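Local atomic coordinates of bifunctional protein FolD (PDB entry 6V6Y), a protein that probably oxidises 5,10-methylenetetrahydrofolate with NADP(+) and hydrolyses the resulting 5,10-methenyltetrahydrofolate to 10-formyltetrahydrofolate, working as a homodimer. Residues L37-A42 against V63-E68; A74-I79 against T103-E108. All blocks are in the same frame, centred on the assembly; numbering follows the deposited sequence.

Contact 1: L37-A42 against V63-E68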
# COMPACT_ATOMS: atom_id res chain seq x y z
N LEU A 37 20.69 17.88 6.71
CA LEU A 37 21.41 17.96 7.97
C LEU A 37 22.75 17.25 7.80
O LEU A 37 22.80 16.14 7.25
CB LEU A 37 20.60 17.34 9.11
CG LEU A 37 19.67 18.31 9.85
CD1 LEU A 37 18.50 18.75 8.96
CD2 LEU A 37 19.15 17.74 11.17
N GLY A 38 23.84 17.89 8.25
CA GLY A 38 25.14 17.24 8.22
C GLY A 38 25.77 17.23 6.84
O GLY A 38 25.30 17.89 5.91
N GLU A 39 26.83 16.43 6.70
CA GLU A 39 27.69 16.48 5.53
C GLU A 39 27.96 15.08 4.95
O GLU A 39 29.05 14.80 4.45
CB GLU A 39 29.01 17.18 5.86
CG GLU A 39 28.87 18.67 6.26
CD GLU A 39 28.31 19.54 5.14
OE1 GLU A 39 28.79 19.43 3.98
OE2 GLU A 39 27.40 20.35 5.40
N ASP A 40 26.96 14.20 4.97
CA ASP A 40 27.16 12.87 4.38
C ASP A 40 27.48 13.02 2.89
O ASP A 40 26.70 13.65 2.16
CB ASP A 40 25.93 11.98 4.58
CG ASP A 40 26.00 10.68 3.75
OD1 ASP A 40 27.07 10.03 3.75
OD2 ASP A 40 24.99 10.32 3.10
N PRO A 41 28.59 12.45 2.42
CA PRO A 41 29.04 12.76 1.05
C PRO A 41 28.07 12.30 -0.02
O PRO A 41 27.94 12.96 -1.05
CB PRO A 41 30.38 12.02 0.95
CG PRO A 41 30.83 11.84 2.36
CD PRO A 41 29.57 11.63 3.14
N ALA A 42 27.41 11.17 0.20
CA ALA A 42 26.36 10.76 -0.73
C ALA A 42 25.18 11.71 -0.66
O ALA A 42 24.56 12.02 -1.68
CB ALA A 42 25.92 9.33 -0.42
N VAL A 63 18.77 25.10 -1.28
CA VAL A 63 19.19 24.06 -0.33
C VAL A 63 19.44 24.72 1.01
O VAL A 63 20.21 25.68 1.11
CB VAL A 63 20.45 23.32 -0.82
CG1 VAL A 63 20.87 22.25 0.19
CG2 VAL A 63 20.21 22.70 -2.19
N GLU A 64 18.77 24.24 2.06
CA GLU A 64 19.01 24.73 3.42
C GLU A 64 19.81 23.67 4.15
O GLU A 64 19.29 22.60 4.47
CB GLU A 64 17.70 25.02 4.15
CG GLU A 64 16.73 25.82 3.36
CD GLU A 64 15.58 26.34 4.20
OE1 GLU A 64 14.77 27.14 3.66
OE2 GLU A 64 15.47 25.95 5.39
N VAL A 65 21.09 23.96 4.38
CA VAL A 65 21.99 23.05 5.08
C VAL A 65 22.03 23.47 6.54
O VAL A 65 22.24 24.65 6.85
CB VAL A 65 23.39 23.08 4.47
CG1 VAL A 65 24.27 22.08 5.19
CG2 VAL A 65 23.33 22.76 2.99
N TYR A 66 21.83 22.51 7.43
CA TYR A 66 21.95 22.73 8.85
C TYR A 66 23.04 21.83 9.42
O TYR A 66 23.48 20.88 8.77
CB TYR A 66 20.60 22.46 9.54
CG TYR A 66 19.53 23.42 9.08
CD1 TYR A 66 18.74 23.11 7.98
CD2 TYR A 66 19.35 24.66 9.72
CE1 TYR A 66 17.77 23.99 7.53
CE2 TYR A 66 18.37 25.56 9.28
CZ TYR A 66 17.59 25.21 8.18
OH TYR A 66 16.62 26.06 7.71
N PRO A 67 23.54 22.14 10.62
CA PRO A 67 24.49 21.23 11.26
C PRO A 67 23.87 19.86 11.52
O PRO A 67 22.65 19.70 11.60
CB PRO A 67 24.85 21.94 12.57
CG PRO A 67 23.78 22.96 12.76
CD PRO A 67 23.36 23.37 11.39
N GLU A 68 24.74 18.87 11.64
CA GLU A 68 24.29 17.52 11.94
C GLU A 68 23.52 17.46 13.27
O GLU A 68 22.53 16.73 13.38
CB GLU A 68 25.49 16.58 11.97
CG GLU A 68 25.27 15.32 12.76
CD GLU A 68 25.82 14.11 12.05
OE1 GLU A 68 26.81 14.26 11.29
OE2 GLU A 68 25.27 13.00 12.25

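Contact 2: A74-I79 against T103-E108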
# COMPACT_ATOMS: atom_id res chain seq x y z
N ALA A 74 13.92 22.00 16.20
CA ALA A 74 14.23 23.06 15.24
C ALA A 74 13.86 22.64 13.81
O ALA A 74 13.29 23.45 13.06
CB ALA A 74 15.71 23.44 15.33
N LEU A 75 14.17 21.40 13.42
CA LEU A 75 13.74 20.90 12.11
C LEU A 75 12.24 21.03 11.92
O LEU A 75 11.77 21.51 10.88
CB LEU A 75 14.16 19.44 11.92
CG LEU A 75 15.14 19.05 10.82
CD1 LEU A 75 15.14 17.54 10.66
CD2 LEU A 75 14.82 19.73 9.48
N LEU A 76 11.46 20.59 12.91
CA LEU A 76 10.01 20.65 12.79
C LEU A 76 9.52 22.09 12.73
O LEU A 76 8.56 22.39 12.01
CB LEU A 76 9.35 19.92 13.97
CG LEU A 76 9.55 18.41 14.03
CD1 LEU A 76 9.09 17.84 15.37
CD2 LEU A 76 8.83 17.74 12.87
N GLU A 77 10.15 22.99 13.49
CA GLU A 77 9.81 24.41 13.39
C GLU A 77 10.08 24.92 11.97
O GLU A 77 9.23 25.61 11.37
CB GLU A 77 10.60 25.21 14.42
CG GLU A 77 9.99 26.56 14.79
CD GLU A 77 10.92 27.38 15.68
OE1 GLU A 77 11.04 28.61 15.43
OE2 GLU A 77 11.51 26.81 16.63
N ARG A 78 11.25 24.60 11.42
CA ARG A 78 11.57 25.08 10.08
C ARG A 78 10.55 24.58 9.06
O ARG A 78 10.06 25.36 8.24
CB ARG A 78 12.97 24.65 9.67
CG ARG A 78 13.37 25.20 8.31
CD ARG A 78 13.07 26.71 8.19
NE ARG A 78 13.55 27.30 6.94
CZ ARG A 78 13.24 28.53 6.53
NH1 ARG A 78 12.45 29.28 7.29
NH2 ARG A 78 13.70 29.01 5.38
N ILE A 79 10.23 23.28 9.11
CA ILE A 79 9.24 22.71 8.20
C ILE A 79 7.89 23.42 8.35
O ILE A 79 7.22 23.71 7.35
CB ILE A 79 9.11 21.19 8.43
CG1 ILE A 79 10.39 20.49 7.98
CG2 ILE A 79 7.89 20.64 7.69
CD1 ILE A 79 10.57 19.13 8.58
N THR A 103 12.60 10.11 12.01
CA THR A 103 12.35 10.36 10.59
C THR A 103 10.86 10.41 10.27
O THR A 103 10.38 11.37 9.65
CB THR A 103 13.07 9.29 9.76
OG1 THR A 103 14.48 9.42 9.99
CG2 THR A 103 12.79 9.44 8.28
N GLN A 104 10.10 9.39 10.69
CA GLN A 104 8.65 9.40 10.47
C GLN A 104 8.03 10.70 10.96
O GLN A 104 7.20 11.31 10.27
CB GLN A 104 8.00 8.17 11.14
CG GLN A 104 6.53 8.35 11.63
CD GLN A 104 5.87 7.06 12.20
OE1 GLN A 104 6.55 6.13 12.65
NE2 GLN A 104 4.54 7.02 12.16
N ARG A 105 8.46 11.17 12.13
CA ARG A 105 7.90 12.40 12.68
C ARG A 105 8.20 13.60 11.78
O ARG A 105 7.34 14.47 11.60
CB ARG A 105 8.45 12.62 14.09
CG ARG A 105 7.88 13.83 14.79
CD ARG A 105 6.82 13.47 15.80
NE ARG A 105 6.49 14.59 16.69
CZ ARG A 105 5.73 15.64 16.34
NH1 ARG A 105 5.22 15.73 15.12
NH2 ARG A 105 5.49 16.60 17.23
N VAL A 106 9.40 13.65 11.19
CA VAL A 106 9.75 14.76 10.31
C VAL A 106 8.95 14.70 9.01
O VAL A 106 8.35 15.70 8.58
CB VAL A 106 11.26 14.76 10.03
CG1 VAL A 106 11.59 15.62 8.80
CG2 VAL A 106 12.02 15.22 11.26
N LEU A 107 8.92 13.52 8.38
CA LEU A 107 8.20 13.36 7.12
C LEU A 107 6.71 13.67 7.28
O LEU A 107 6.10 14.30 6.41
CB LEU A 107 8.40 11.93 6.58
CG LEU A 107 9.86 11.60 6.24
CD1 LEU A 107 10.05 10.16 5.70
CD2 LEU A 107 10.37 12.62 5.24
N GLU A 108 6.10 13.22 8.39
CA GLU A 108 4.69 13.51 8.63
C GLU A 108 4.43 14.99 8.92
O GLU A 108 3.28 15.44 8.82
CB GLU A 108 4.16 12.65 9.78
CG GLU A 108 4.14 11.15 9.46
CD GLU A 108 3.27 10.35 10.42
OE1 GLU A 108 2.67 10.95 11.34
OE2 GLU A 108 3.18 9.11 10.25

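Contact 1: L37-A42 against V63-E68
The Tyr-66 ring is approached obliquely by the CD1 methyl of Leu-37, while at its edge, in plane, lies Glu-64 OE2. The phenol donates its proton to that oxygen at 2.6 Å (OH to OE2), meeting it on the anti side and 34° out of the carboxylate plane, which ties down the phenol end of the side chain. Glu-64 OE1 is also engaged, in a salt bridge to Arg-33, so the carboxylate probably stays ionised. Leu-37 suits its buried place because it is branched and purely apolar: its CG packs 4.3 Å from Tyr-66 CB and 3.7 Å from Pro-67 O. Leu-37 and Tyr-66 form a parallel beta bridge at the end of a beta-alpha-beta unit (strand 31-37, helix 41-57, strand 60-66) in the catalytic domain. Just beyond the bridge, Gly-38 N donates to Tyr-66 O, 3.1 Å away and nearly straight at 164°. Glycine fits here: its phi is positive, and its CA lies 3.8 Å from Glu-68 CB. Glu-39 is bent at chi2 (-63°), bringing OE2 within 3.6 Å of Val-65 CG1, where the two side chains cross at about a right angle; the charge itself is paired with Arg-36. The chain then turns into helix 41-57.

Contact 2: A74-I79 against T103-E108
Glu-108 OE2, on the helix whose Arg-105 and Val-106 meet Leu-76, is gripped twice. Gln-104 NE2, one turn earlier, donates to it at 3.1 Å from above the carboxylate plane, and Arg-126 of the second subunit makes a salt bridge to it; an acid suits this place at the subunit boundary. Between the two helices themselves the contact is chiefly apolar. Val-106 has compact branches that serve two partners: CG1 reaches Ile-79 CD1 at 3.7 Å, and CG2 reaches Leu-75 CD1 at 3.9 Å, both side chains crossing the valine at about a right angle. Leu-76 spreads its own fork, setting CD2 3.8 Å from Arg-105 O and CD1 over the centre of one guanidinium face, 4.1 Å from Arg-105 CZ. Arg-105 leaves with CG anti to the backbone N (-177°) and bends at chi2 (102°), which swings the guanidinium round so that one face meets the methyl of Leu-76 at the exposed margin. The axes of segments 74-79 and 103-108 run nearly parallel, 14° apart and 10.0 Å distant at closest. Leu-76 and Ile-79 also touch Ala-109 farther along helix 103-109, while on the sheet side helix 72-84 lies against strand 31-37, where Leu-75 and Ile-79 pack on Ile-35.

How the contacts relate
Contacts 1 and 2 follow in series along the chain: contact 1 is complete before residue 74 begins contact 2, and their centres lie 15 Å apart in the tetrahydrofolate dehydrogenase/cyclohydrolase catalytic domain. Strand 60-66, which belongs to contact 1, leads directly into helix 72-84 of contact 2. They touch through a salt bridge from Glu-64 OE1 to Arg-78 NH2, 2.8 Å long, and through packing of Leu-37 on Leu-75. Contact 1 joins neighbouring strands of the three-stranded parallel sheet, and contact 2 adds a layer of helices, one of which reaches the second subunit. Both lie away from the NADP pocket, in the catalytic domain.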